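PDB 6Q4S: pentalenene synthase from Streptomyces chartreusis NRRL 3882, which probably converts farnesyl diphosphate into the bicyclic sesquiterpenol 7-epi-alpha-eudesmol by a magnesium-dependent 1,10-cyclisation. Local coordinates for residues F77-Q82 and R148-H153; D89-I94 and E155-A160; I94-R99 and P113-P118; F73-L78 and T120-E125. One frame throughout, in Å; residues are numbered along the deposited sequence.

Contact 1. Residues F77-Q82 and R148-H153; sequences FLFDDQ and RFLVAH
The ring of F79 reaches the imidazole of H153, and this aromatic pair carries most of the contact between 77-82 and 148-153. The two ring planes stand 45° apart with their centroids separated by 5.4 Å, an oblique arrangement. F79 CE2 lies 3.6 Å from H153 CD2, and F79 CD2 is 4.0 Å from H153 NE2. Both side chains leave their backbones with CG anti to the backbone N (chi1 close to 180° in each), which sends the rings across the gap between backbones whose nearest CA atoms, those of D80 and H153, are 10.0 Å apart.

This gap probably lies beside the active site of a class I terpene synthase, an all-helical fold. D80 is the first aspartate of the DDXXD motif and, as in a close relative, probably binds magnesium; H153 lies about 9 Å, side chain to side chain, from R177, a likely substrate-binding residue.

Apolar packing extends from F79: L150 CD2 touches F79 CE2 at 4.1 Å. Helix 90-103 covers both residues further, V97 and A98 meeting F79 while L101 and I102 meet L150.

The polar approach is looser. The D80 side chain crosses that of H153 at about a right angle, the carboxylate plane 61° from the imidazole, and D80 OD2 comes within 4.2 Å of H153 CE1. No hydrogen bond joins the two segments. The carbonyl oxygen of D80 has a weak hydrogen bond from R90 NH2 on helix 90-103.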
loop_
_atom_site.group_PDB
_atom_site.type_symbol
_atom_site.label_atom_id
_atom_site.label_comp_id
_atom_site.label_asym_id
_atom_site.label_seq_id
_atom_site.Cartn_x
_atom_site.Cartn_y
_atom_site.Cartn_z
ATOM N N PHE A 77 7.967 -4.052 18.155
ATOM C CA PHE A 77 7.826 -4.482 19.531
ATOM C C PHE A 77 7.919 -3.349 20.541
ATOM O O PHE A 77 7.348 -3.428 21.614
ATOM C CB PHE A 77 8.877 -5.530 19.885
ATOM C CG PHE A 77 8.603 -6.892 19.307
ATOM C CD1 PHE A 77 8.892 -7.188 17.949
ATOM C CD2 PHE A 77 8.081 -7.906 20.116
ATOM C CE1 PHE A 77 8.631 -8.450 17.422
ATOM C CE2 PHE A 77 7.820 -9.187 19.584
ATOM C CZ PHE A 77 8.113 -9.460 18.242
ATOM N N LEU A 78 8.667 -2.310 20.217
ATOM C CA LEU A 78 8.743 -1.164 21.091
ATOM C C LEU A 78 7.553 -0.249 20.895
ATOM O O LEU A 78 7.280 0.566 21.752
ATOM C CB LEU A 78 10.010 -0.382 20.872
ATOM C CG LEU A 78 11.199 -1.053 21.593
ATOM C CD1 LEU A 78 12.520 -0.469 21.158
ATOM C CD2 LEU A 78 11.010 -1.009 23.113
ATOM N N PHE A 79 6.894 -0.362 19.762
ATOM C CA PHE A 79 5.829 0.573 19.383
ATOM C C PHE A 79 4.837 0.892 20.526
ATOM O O PHE A 79 4.892 2.056 21.007
ATOM C CB PHE A 79 5.193 0.137 18.065
ATOM C CG PHE A 79 4.061 0.997 17.597
ATOM C CD1 PHE A 79 4.019 2.320 17.839
ATOM C CD2 PHE A 79 3.078 0.440 16.823
ATOM C CE1 PHE A 79 2.960 3.089 17.376
ATOM C CE2 PHE A 79 2.014 1.201 16.360
ATOM C CZ PHE A 79 1.955 2.534 16.667
ATOM N N ASP A 80 4.018 -0.054 21.034
ATOM C CA ASP A 80 3.168 0.268 22.298
ATOM C C ASP A 80 3.860 1.092 23.409
ATOM O O ASP A 80 3.318 2.081 23.931
ATOM C CB ASP A 80 2.520 -0.961 22.976
ATOM C CG ASP A 80 3.147 -2.267 22.560
ATOM O OD1 ASP A 80 4.348 -2.483 22.893
ATOM O OD2 ASP A 80 2.436 -3.045 21.863
ATOM N N ASP A 81 5.096 0.708 23.700
ATOM C CA ASP A 81 5.869 1.277 24.818
ATOM C C ASP A 81 6.411 2.710 24.549
ATOM O O ASP A 81 7.059 3.291 25.401
ATOM C CB ASP A 81 6.985 0.278 25.265
ATOM C CG ASP A 81 6.433 -1.170 25.533
ATOM O OD1 ASP A 81 5.199 -1.369 25.510
ATOM O OD2 ASP A 81 7.218 -2.110 25.746
ATOM N N GLN A 82 6.114 3.310 23.404
ATOM C CA GLN A 82 6.555 4.683 23.140
ATOM C C GLN A 82 5.653 5.748 23.782
ATOM O O GLN A 82 6.046 6.916 23.832
ATOM C CB GLN A 82 6.660 4.909 21.623
ATOM C CG GLN A 82 7.703 4.022 20.951
ATOM C CD GLN A 82 9.125 4.356 21.426
ATOM O OE1 GLN A 82 9.635 5.394 21.099
ATOM N NE2 GLN A 82 9.733 3.481 22.194
ATOM N N ARG A 148 -1.493 -3.182 6.144
ATOM C CA ARG A 148 -2.614 -4.029 6.646
ATOM C C ARG A 148 -2.352 -4.445 8.113
ATOM O O ARG A 148 -3.237 -4.363 8.957
ATOM C CB ARG A 148 -2.804 -5.275 5.780
ATOM C CG ARG A 148 -3.311 -5.006 4.373
ATOM C CD ARG A 148 -3.576 -6.277 3.602
ATOM N NE ARG A 148 -3.919 -5.878 2.189
ATOM C CZ ARG A 148 -3.121 -5.962 1.156
ATOM N NH1 ARG A 148 -1.931 -6.571 1.291
ATOM N NH2 ARG A 148 -3.516 -5.458 -0.017
ATOM N N PHE A 149 -1.096 -4.780 8.421
ATOM C CA PHE A 149 -0.663 -5.110 9.746
ATOM C C PHE A 149 -0.923 -3.976 10.719
ATOM O O PHE A 149 -1.451 -4.169 11.842
ATOM C CB PHE A 149 0.843 -5.539 9.764
ATOM C CG PHE A 149 1.468 -5.423 11.099
ATOM C CD1 PHE A 149 1.052 -6.251 12.128
ATOM C CD2 PHE A 149 2.425 -4.445 11.369
ATOM C CE1 PHE A 149 1.656 -6.185 13.377
ATOM C CE2 PHE A 149 2.988 -4.325 12.628
ATOM C CZ PHE A 149 2.584 -5.232 13.646
ATOM N N LEU A 150 -0.513 -2.783 10.343
ATOM C CA LEU A 150 -0.617 -1.709 11.265
ATOM C C LEU A 150 -2.073 -1.241 11.512
ATOM O O LEU A 150 -2.388 -0.828 12.631
ATOM C CB LEU A 150 0.236 -0.549 10.852
ATOM C CG LEU A 150 1.766 -0.711 11.140
ATOM C CD1 LEU A 150 2.505 0.388 10.423
ATOM C CD2 LEU A 150 2.086 -0.634 12.640
ATOM N N VAL A 151 -2.903 -1.300 10.468
ATOM C CA VAL A 151 -4.314 -1.019 10.613
ATOM C C VAL A 151 -4.949 -1.990 11.639
ATOM O O VAL A 151 -5.656 -1.567 12.562
ATOM C CB VAL A 151 -5.051 -1.104 9.278
ATOM C CG1 VAL A 151 -6.590 -1.036 9.514
ATOM C CG2 VAL A 151 -4.615 0.055 8.334
ATOM N N ALA A 152 -4.669 -3.272 11.457
ATOM C CA ALA A 152 -5.139 -4.306 12.318
ATOM C C ALA A 152 -4.616 -4.090 13.738
ATOM O O ALA A 152 -5.373 -4.296 14.704
ATOM C CB ALA A 152 -4.738 -5.634 11.788
ATOM N N HIS A 153 -3.351 -3.688 13.873
ATOM C CA HIS A 153 -2.838 -3.337 15.196
ATOM C C HIS A 153 -3.660 -2.224 15.847
ATOM O O HIS A 153 -3.943 -2.297 17.037
ATOM C CB HIS A 153 -1.389 -2.870 15.179
ATOM C CG HIS A 153 -0.853 -2.505 16.540
ATOM N ND1 HIS A 153 -0.708 -3.428 17.554
ATOM C CD2 HIS A 153 -0.469 -1.317 17.067
ATOM C CE1 HIS A 153 -0.235 -2.842 18.634
ATOM N NE2 HIS A 153 -0.035 -1.569 18.356
#

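Contact 2. Residues D89-I94 and E155-A160; sequences DRADRI and EEVDLA
D158 OD1 rests 3.6 Å from the methyl CB of A91 and has two polar partners besides: R114 NH2 of the second subunit forms a salt bridge with it, and a water makes a weak hydrogen bond to it, the water oxygen being 3.3 Å away. The same water is bound more tightly to the backbone carbonyl of A91, 2.8 Å from A91 O, and may bridge the two helices, though it has more acceptors in reach than protons to give. No direct hydrogen bond joins them.

Within the helical terpene synthase fold, this is an antiparallel pairing of helix 90-103 with helix 136-161. The axes of the short segments run at 175° to each other and approach to 9.6 Å; the CA atoms of A91 and D158 are 6.1 Å apart, consistent with the small side chain of A91.

R114 of the second subunit also forms a salt bridge, again through NH2, with D92 OD1. One arginine of the partner chain therefore spans two acidic groups on different helices, which would probably offset their mutual repulsion and ties the contact to the dimer.

Beside these polar groups the packing is aliphatic, and V157 supplies both branches. Its CG1, anti to the backbone N (chi1 168°), sits 3.8 Å from A91 CB, while V157 CG2 meets I94 CG2 at 4.0 Å. I94 CD1 also comes near V157 CG1. In its own helix I94 CD1 lies against the guanidinium of R90, 3.7 Å above the plane and over its centre.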
loop_
_atom_site.group_PDB
_atom_site.type_symbol
_atom_site.label_atom_id
_atom_site.label_comp_id
_atom_site.label_asym_id
_atom_site.label_seq_id
_atom_site.Cartn_x
_atom_site.Cartn_y
_atom_site.Cartn_z
ATOM N N ASP A 89 -6.287 9.684 25.887
ATOM C CA ASP A 89 -6.428 9.466 24.433
ATOM C C ASP A 89 -5.255 8.645 23.840
ATOM O O ASP A 89 -4.816 8.899 22.708
ATOM C CB ASP A 89 -6.492 10.839 23.749
ATOM C CG ASP A 89 -5.212 11.664 23.970
ATOM O OD1 ASP A 89 -4.567 11.535 25.053
ATOM O OD2 ASP A 89 -4.845 12.413 23.050
ATOM N N ARG A 90 -4.755 7.687 24.622
ATOM C CA ARG A 90 -3.650 6.824 24.229
ATOM C C ARG A 90 -3.923 6.224 22.814
ATOM O O ARG A 90 -3.100 6.353 21.911
ATOM C CB ARG A 90 -3.479 5.687 25.259
ATOM C CG ARG A 90 -2.112 5.032 25.227
ATOM C CD ARG A 90 -2.077 3.595 25.761
ATOM N NE ARG A 90 -0.759 3.024 25.437
ATOM C CZ ARG A 90 -0.456 1.738 25.219
ATOM N NH1 ARG A 90 -1.370 0.767 25.319
ATOM N NH2 ARG A 90 0.809 1.427 24.892
ATOM N N ALA A 91 -5.091 5.592 22.673
ATOM C CA ALA A 91 -5.511 4.902 21.463
ATOM C C ALA A 91 -5.516 5.822 20.203
ATOM O O ALA A 91 -5.029 5.399 19.153
ATOM C CB ALA A 91 -6.837 4.198 21.671
ATOM N N ASP A 92 -5.906 7.090 20.351
ATOM C CA ASP A 92 -5.799 8.105 19.289
ATOM C C ASP A 92 -4.353 8.486 18.932
ATOM O O ASP A 92 -4.034 8.670 17.762
ATOM C CB ASP A 92 -6.530 9.414 19.623
ATOM C CG ASP A 92 -8.050 9.285 19.668
ATOM O OD1 ASP A 92 -8.650 8.258 19.235
ATOM O OD2 ASP A 92 -8.659 10.272 20.141
ATOM N N ARG A 93 -3.491 8.638 19.922
ATOM C CA ARG A 93 -2.090 8.889 19.628
ATOM C C ARG A 93 -1.450 7.681 18.911
ATOM O O ARG A 93 -0.729 7.882 17.970
ATOM C CB ARG A 93 -1.311 9.272 20.888
ATOM C CG ARG A 93 0.140 9.655 20.627
ATOM C CD ARG A 93 0.318 10.758 19.588
ATOM N NE ARG A 93 1.720 11.121 19.461
ATOM C CZ ARG A 93 2.182 12.100 18.697
ATOM N NH1 ARG A 93 1.355 12.802 17.939
ATOM N NH2 ARG A 93 3.492 12.364 18.665
ATOM N N ILE A 94 -1.749 6.469 19.325
ATOM C CA ILE A 94 -1.269 5.261 18.648
ATOM C C ILE A 94 -1.701 5.231 17.150
ATOM O O ILE A 94 -0.865 5.029 16.276
ATOM C CB ILE A 94 -1.656 4.019 19.437
ATOM C CG1 ILE A 94 -0.746 3.920 20.698
ATOM C CG2 ILE A 94 -1.560 2.713 18.623
ATOM C CD1 ILE A 94 -1.236 2.866 21.662
ATOM N N GLU A 155 -6.824 -1.534 15.234
ATOM C CA GLU A 155 -8.100 -2.168 15.633
ATOM C C GLU A 155 -7.989 -2.935 16.990
ATOM O O GLU A 155 -8.933 -2.949 17.806
ATOM C CB GLU A 155 -8.662 -3.093 14.571
ATOM C CG GLU A 155 -9.093 -2.325 13.315
ATOM C CD GLU A 155 -9.515 -3.235 12.224
ATOM O OE1 GLU A 155 -9.782 -4.417 12.475
ATOM O OE2 GLU A 155 -9.631 -2.750 11.086
ATOM N N GLU A 156 -6.853 -3.580 17.222
ATOM C CA GLU A 156 -6.610 -4.311 18.489
ATOM C C GLU A 156 -6.508 -3.371 19.678
ATOM O O GLU A 156 -7.140 -3.599 20.715
ATOM C CB GLU A 156 -5.314 -5.116 18.349
ATOM C CG GLU A 156 -4.872 -6.027 19.471
ATOM C CD GLU A 156 -3.654 -6.862 19.003
ATOM O OE1 GLU A 156 -2.570 -6.288 18.655
ATOM O OE2 GLU A 156 -3.835 -8.057 18.834
ATOM N N VAL A 157 -5.758 -2.307 19.503
ATOM C CA VAL A 157 -5.644 -1.241 20.461
ATOM C C VAL A 157 -6.995 -0.590 20.828
ATOM O O VAL A 157 -7.240 -0.242 22.063
ATOM C CB VAL A 157 -4.662 -0.171 19.974
ATOM C CG1 VAL A 157 -4.754 1.084 20.809
ATOM C CG2 VAL A 157 -3.188 -0.697 19.985
ATOM N N ASP A 158 -7.837 -0.346 19.802
ATOM C CA ASP A 158 -9.156 0.264 20.059
ATOM C C ASP A 158 -10.060 -0.742 20.778
ATOM O O ASP A 158 -10.813 -0.344 21.649
ATOM C CB ASP A 158 -9.856 0.786 18.780
ATOM C CG ASP A 158 -9.207 2.039 18.199
ATOM O OD1 ASP A 158 -8.755 2.943 18.959
ATOM O OD2 ASP A 158 -9.163 2.136 16.932
ATOM N N LEU A 159 -10.001 -2.012 20.394
ATOM C CA LEU A 159 -10.781 -3.086 21.030
ATOM C C LEU A 159 -10.542 -3.140 22.518
ATOM O O LEU A 159 -11.483 -3.359 23.291
ATOM C CB LEU A 159 -10.492 -4.470 20.500
ATOM C CG LEU A 159 -11.373 -5.139 19.446
ATOM C CD1 LEU A 159 -10.839 -6.538 19.175
ATOM C CD2 LEU A 159 -12.814 -5.254 19.903
ATOM N N ALA A 160 -9.289 -2.940 22.909
ATOM C CA ALA A 160 -8.903 -2.979 24.300
ATOM C C ALA A 160 -9.307 -1.720 25.004
ATOM O O ALA A 160 -9.888 -1.824 26.052
ATOM C CB ALA A 160 -7.412 -3.220 24.436
HETATM O O HOH W 1 -5.637 2.993 17.873
#

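Contact 3. Residues I94-R99 and P113-P118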
loop_
_atom_site.group_PDB
_atom_site.type_symbol
_atom_site.label_atom_id
_atom_site.label_comp_id
_atom_site.label_asym_id
_atom_site.label_seq_id
_atom_site.Cartn_x
_atom_site.Cartn_y
_atom_site.Cartn_z
ATOM N N ILE A 94 -1.749 6.469 19.325
ATOM C CA ILE A 94 -1.269 5.261 18.648
ATOM C C ILE A 94 -1.701 5.231 17.150
ATOM O O ILE A 94 -0.865 5.029 16.276
ATOM C CB ILE A 94 -1.656 4.019 19.437
ATOM C CG1 ILE A 94 -0.746 3.920 20.698
ATOM C CG2 ILE A 94 -1.560 2.713 18.623
ATOM C CD1 ILE A 94 -1.236 2.866 21.662
ATOM N N ALA A 95 -2.970 5.530 16.866
ATOM C CA ALA A 95 -3.456 5.532 15.505
ATOM C C ALA A 95 -2.748 6.518 14.699
ATOM O O ALA A 95 -2.471 6.261 13.528
ATOM C CB ALA A 95 -4.966 5.837 15.439
ATOM N N GLU A 96 -2.520 7.698 15.280
ATOM C CA GLU A 96 -1.790 8.752 14.639
ATOM C C GLU A 96 -0.344 8.357 14.234
ATOM O O GLU A 96 0.111 8.637 13.104
ATOM C CB GLU A 96 -1.824 10.035 15.489
ATOM C CG GLU A 96 -1.072 11.203 14.917
ATOM C CD GLU A 96 -1.167 12.549 15.700
ATOM O OE1 GLU A 96 -1.445 12.583 16.950
ATOM O OE2 GLU A 96 -0.914 13.584 15.013
ATOM N N VAL A 97 0.355 7.690 15.154
ATOM C CA VAL A 97 1.716 7.296 14.902
ATOM C C VAL A 97 1.757 6.128 13.939
ATOM O O VAL A 97 2.572 6.154 13.019
ATOM C CB VAL A 97 2.459 6.980 16.239
ATOM C CG1 VAL A 97 3.828 6.394 15.933
ATOM C CG2 VAL A 97 2.559 8.275 17.046
ATOM N N ALA A 98 0.833 5.181 14.090
ATOM C CA ALA A 98 0.767 4.044 13.192
ATOM C C ALA A 98 0.583 4.475 11.765
ATOM O O ALA A 98 1.208 3.907 10.852
ATOM C CB ALA A 98 -0.344 3.079 13.536
ATOM N N ARG A 99 -0.286 5.453 11.553
ATOM C CA ARG A 99 -0.527 5.973 10.183
ATOM C C ARG A 99 0.668 6.656 9.582
ATOM O O ARG A 99 0.828 6.610 8.374
ATOM C CB ARG A 99 -1.745 6.908 10.174
ATOM C CG ARG A 99 -2.989 6.074 10.414
ATOM C CD ARG A 99 -4.305 6.818 10.465
ATOM N NE ARG A 99 -5.411 5.866 10.670
ATOM C CZ ARG A 99 -6.701 6.155 10.439
ATOM N NH1 ARG A 99 -7.053 7.369 10.017
ATOM N NH2 ARG A 99 -7.617 5.235 10.624
ATOM N N PRO A 113 9.289 12.363 8.256
ATOM C CA PRO A 113 7.924 12.129 8.671
ATOM C C PRO A 113 7.233 13.391 9.133
ATOM O O PRO A 113 7.849 14.244 9.735
ATOM C CB PRO A 113 8.079 11.199 9.848
ATOM C CG PRO A 113 9.404 11.554 10.422
ATOM C CD PRO A 113 10.255 11.805 9.222
ATOM N N ARG A 114 5.919 13.450 8.962
ATOM C CA ARG A 114 5.147 14.614 9.355
ATOM C C ARG A 114 4.937 14.663 10.866
ATOM O O ARG A 114 5.057 15.687 11.463
ATOM C CB ARG A 114 3.787 14.569 8.601
ATOM C CG ARG A 114 3.015 15.875 8.559
ATOM C CD ARG A 114 1.749 15.825 7.650
ATOM N NE ARG A 114 1.137 17.168 7.499
ATOM C CZ ARG A 114 0.500 17.848 8.455
ATOM N NH1 ARG A 114 0.254 17.314 9.642
ATOM N NH2 ARG A 114 0.047 19.095 8.208
ATOM N N VAL A 115 4.525 13.553 11.442
ATOM C CA VAL A 115 4.535 13.273 12.888
ATOM C C VAL A 115 5.988 12.797 13.248
ATOM O O VAL A 115 6.377 11.702 12.866
ATOM C CB VAL A 115 3.511 12.161 13.165
ATOM C CG1 VAL A 115 3.455 11.720 14.625
ATOM C CG2 VAL A 115 2.122 12.625 12.751
ATOM N N ALA A 116 6.775 13.656 13.890
ATOM C CA ALA A 116 8.179 13.366 14.292
ATOM C C ALA A 116 8.232 12.920 15.747
ATOM O O ALA A 116 7.917 13.677 16.663
ATOM C CB ALA A 116 9.053 14.605 14.118
ATOM N N CYS A 117 8.535 11.658 15.964
ATOM C CA CYS A 117 8.780 11.173 17.302
ATOM C C CYS A 117 9.856 10.124 17.120
ATOM O O CYS A 117 10.197 9.815 15.985
ATOM C CB CYS A 117 7.483 10.699 17.956
ATOM S SG CYS A 117 6.703 9.231 17.274
ATOM N N PRO A 118 10.432 9.604 18.212
ATOM C CA PRO A 118 11.545 8.682 18.001
ATOM C C PRO A 118 11.211 7.514 17.055
ATOM O O PRO A 118 11.994 7.211 16.145
ATOM C CB PRO A 118 11.838 8.174 19.435
ATOM C CG PRO A 118 11.443 9.320 20.301
ATOM C CD PRO A 118 10.242 9.934 19.637
#
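E96 brings the stem and one oxygen of its side chain against V115, with its methylene and that oxygen beside a methyl. With CG anti to the backbone N (chi1 179°) and the chain extended beyond, the side chain runs outward past the valine: E96 CG is 4.1 Å from V115 CG2, and E96 OE2 is 3.9 Å from that same methyl. The other oxygen, E96 OE1, forms a salt bridge with R93 NH1 one turn earlier in the helix, which would restrain the carboxylate.

One residue on, V97 uses its two methyls separately. Its CG2 approaches V115 CG1 at 4.3 Å, and its CG1 meets the sulfur of C117, again at 4.3 Å. These are looser van der Waals contacts, with the V97 and V115 CA atoms 6.9 Å apart.

The partner, 113-118, is the irregular end of the connection between helices 90-103 and 118-131, and C117 occupies the N-cap position of the latter. Its path is held by polar bonds beyond the pair: V115 N is hydrogen-bonded to E100 OE2, and T120 OG1 to C117 N and probably to V115 O. The contact lays the returning end of the helix-loop-helix connection against its first helix. V97 sits among F79 of helix 63-79, F83, and I119 and T120 of helix 118-131, while R99 and R114 reach across to the second subunit.

Contact 4. Residues F73-L78 and T120-E125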
loop_
_atom_site.group_PDB
_atom_site.type_symbol
_atom_site.label_atom_id
_atom_site.label_comp_id
_atom_site.label_asym_id
_atom_site.label_seq_id
_atom_site.Cartn_x
_atom_site.Cartn_y
_atom_site.Cartn_z
ATOM N N PHE A 73 12.908 -5.002 13.498
ATOM C CA PHE A 73 12.312 -5.835 14.507
ATOM C C PHE A 73 11.974 -5.063 15.779
ATOM O O PHE A 73 10.916 -5.251 16.327
ATOM C CB PHE A 73 13.251 -6.969 14.912
ATOM C CG PHE A 73 12.770 -8.326 14.587
ATOM C CD1 PHE A 73 12.088 -9.056 15.522
ATOM C CD2 PHE A 73 13.098 -8.934 13.387
ATOM C CE1 PHE A 73 11.675 -10.341 15.251
ATOM C CE2 PHE A 73 12.734 -10.256 13.121
ATOM C CZ PHE A 73 12.006 -10.938 14.035
ATOM N N SER A 74 12.893 -4.250 16.284
ATOM C CA SER A 74 12.647 -3.566 17.489
ATOM C C SER A 74 11.470 -2.564 17.403
ATOM O O SER A 74 10.857 -2.299 18.447
ATOM C CB SER A 74 13.907 -2.838 18.031
ATOM O OG SER A 74 14.262 -1.709 17.261
ATOM N N LEU A 75 11.220 -1.997 16.205
ATOM C CA LEU A 75 10.244 -0.900 16.017
ATOM C C LEU A 75 8.873 -1.373 16.371
ATOM O O LEU A 75 8.202 -0.750 17.171
ATOM C CB LEU A 75 10.225 -0.324 14.574
ATOM C CG LEU A 75 11.521 0.379 14.296
ATOM C CD1 LEU A 75 11.612 0.941 12.901
ATOM C CD2 LEU A 75 11.786 1.435 15.333
ATOM N N ALA A 76 8.490 -2.486 15.797
ATOM C CA ALA A 76 7.207 -3.051 16.057
ATOM C C ALA A 76 7.002 -3.399 17.530
ATOM O O ALA A 76 5.954 -3.137 18.074
ATOM C CB ALA A 76 7.036 -4.283 15.215
ATOM N N PHE A 77 7.967 -4.052 18.155
ATOM C CA PHE A 77 7.826 -4.482 19.531
ATOM C C PHE A 77 7.919 -3.349 20.541
ATOM O O PHE A 77 7.348 -3.428 21.614
ATOM C CB PHE A 77 8.877 -5.530 19.885
ATOM C CG PHE A 77 8.603 -6.892 19.307
ATOM C CD1 PHE A 77 8.892 -7.188 17.949
ATOM C CD2 PHE A 77 8.081 -7.906 20.116
ATOM C CE1 PHE A 77 8.631 -8.450 17.422
ATOM C CE2 PHE A 77 7.820 -9.187 19.584
ATOM C CZ PHE A 77 8.113 -9.460 18.242
ATOM N N LEU A 78 8.667 -2.310 20.217
ATOM C CA LEU A 78 8.743 -1.164 21.091
ATOM C C LEU A 78 7.553 -0.249 20.895
ATOM O O LEU A 78 7.280 0.566 21.752
ATOM C CB LEU A 78 10.010 -0.382 20.872
ATOM C CG LEU A 78 11.199 -1.053 21.593
ATOM C CD1 LEU A 78 12.520 -0.469 21.158
ATOM C CD2 LEU A 78 11.010 -1.009 23.113
ATOM N N THR A 120 9.026 7.260 14.577
ATOM C CA THR A 120 8.742 7.592 13.162
ATOM C C THR A 120 10.026 7.978 12.480
ATOM O O THR A 120 10.252 7.631 11.335
ATOM C CB THR A 120 7.648 8.656 12.994
ATOM O OG1 THR A 120 7.982 9.921 13.623
ATOM C CG2 THR A 120 6.356 8.144 13.574
ATOM N N LEU A 121 10.897 8.662 13.216
ATOM C CA LEU A 121 12.231 8.963 12.699
ATOM C C LEU A 121 13.063 7.726 12.493
ATOM O O LEU A 121 13.753 7.630 11.488
ATOM C CB LEU A 121 12.955 9.942 13.648
ATOM C CG LEU A 121 12.252 11.323 13.722
ATOM C CD1 LEU A 121 12.646 12.022 15.031
ATOM C CD2 LEU A 121 12.550 12.205 12.514
ATOM N N ALA A 122 12.992 6.789 13.429
ATOM C CA ALA A 122 13.679 5.516 13.322
ATOM C C ALA A 122 13.200 4.776 12.120
ATOM O O ALA A 122 14.006 4.269 11.332
ATOM C CB ALA A 122 13.510 4.683 14.565
ATOM N N TRP A 123 11.881 4.697 11.956
ATOM C CA TRP A 123 11.350 4.022 10.777
ATOM C C TRP A 123 11.682 4.725 9.486
ATOM O O TRP A 123 12.010 4.061 8.513
ATOM C CB TRP A 123 9.836 3.778 10.940
ATOM C CG TRP A 123 9.140 3.100 9.810
ATOM C CD1 TRP A 123 7.994 3.562 9.217
ATOM C CD2 TRP A 123 9.476 1.868 9.116
ATOM N NE1 TRP A 123 7.583 2.686 8.246
ATOM C CE2 TRP A 123 8.474 1.652 8.149
ATOM C CE3 TRP A 123 10.499 0.934 9.224
ATOM C CZ2 TRP A 123 8.477 0.547 7.264
ATOM C CZ3 TRP A 123 10.504 -0.170 8.347
ATOM C CH2 TRP A 123 9.507 -0.339 7.363
ATOM N N ALA A 124 11.617 6.045 9.416
ATOM C CA ALA A 124 12.039 6.664 8.159
ATOM C C ALA A 124 13.457 6.245 7.759
ATOM O O ALA A 124 13.757 6.044 6.543
ATOM C CB ALA A 124 11.922 8.163 8.203
ATOM N N GLU A 125 14.327 6.076 8.760
ATOM C CA GLU A 125 15.705 5.618 8.504
ATOM C C GLU A 125 15.752 4.199 8.010
ATOM O O GLU A 125 16.332 3.974 6.983
ATOM C CB GLU A 125 16.615 5.763 9.754
ATOM C CG GLU A 125 18.049 5.274 9.470
ATOM C CD GLU A 125 18.889 5.086 10.735
ATOM O OE1 GLU A 125 19.231 6.139 11.312
ATOM O OE2 GLU A 125 19.164 3.907 11.122
#
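The indole of W123 receives L75 CD1 at its benzene part, 3.8 Å from W123 CE3, in an oblique approach. Beyond the pair, two further indoles meet this ring: W72 with its plane about 20° away and W146 at about 35°. The indole N-H is satisfied too, since W123 NE1 is hydrogen-bonded to L101 O of helix 90-103, and that bond restrains the rotation of the ring.

L75 is the sole residue of 73-78 to reach across, and its two branches part at CG. One, CD1, wedges against the base of the tryptophan as well as its ring, 3.8 Å from W123 CA and 3.9 Å from W123 CB. The other, CD2, packs on the methyl of A122 at 3.8 Å. A chi1 of -67° turns the leucine's CG away from its own carbonyl carbon and carries both methyls in between these neighbours, the side chain standing roughly perpendicular to that of W123.

The contact joins helix 63-79, whose end leads into the DDXXD motif, to helix 118-131 inside the helical terpene synthase fold. The nearest CA atoms, of L75 and W123, are 7.3 Å apart. L35 also touches L75, and W29 of helix 19-32 touches A122.

All three touching residues are buried and no hydrogen bond crosses between the segments, so cohesion here rests on dispersion and exclusion of water, with the indole orientation set in part by its bond to L101 O.

How the contacts relate
The four contacts link four successive helices, 63-79, 90-103, 118-131 and 136-161, inside the terpene synthase fold. Contacts 1 and 4 share helix 63-79, with centres 10 Å apart; contacts 2 and 3 share helix 90-103, their segments overlapping at I94, with centres 13 Å apart; contacts 1 and 2 both use helix 136-161. Contacts 2 and 4 are the most distant pair, 18 Å between centres. Along the chain contact 3 is nested within the loops closed by the other three, whereas contacts 1 and 2 alternate. Contacts 1 and 3 touch, their centres 11 Å apart, and contacts 1 to 3 touch the second subunit, so the DDXXD region is connected through these helices to the dimer interface.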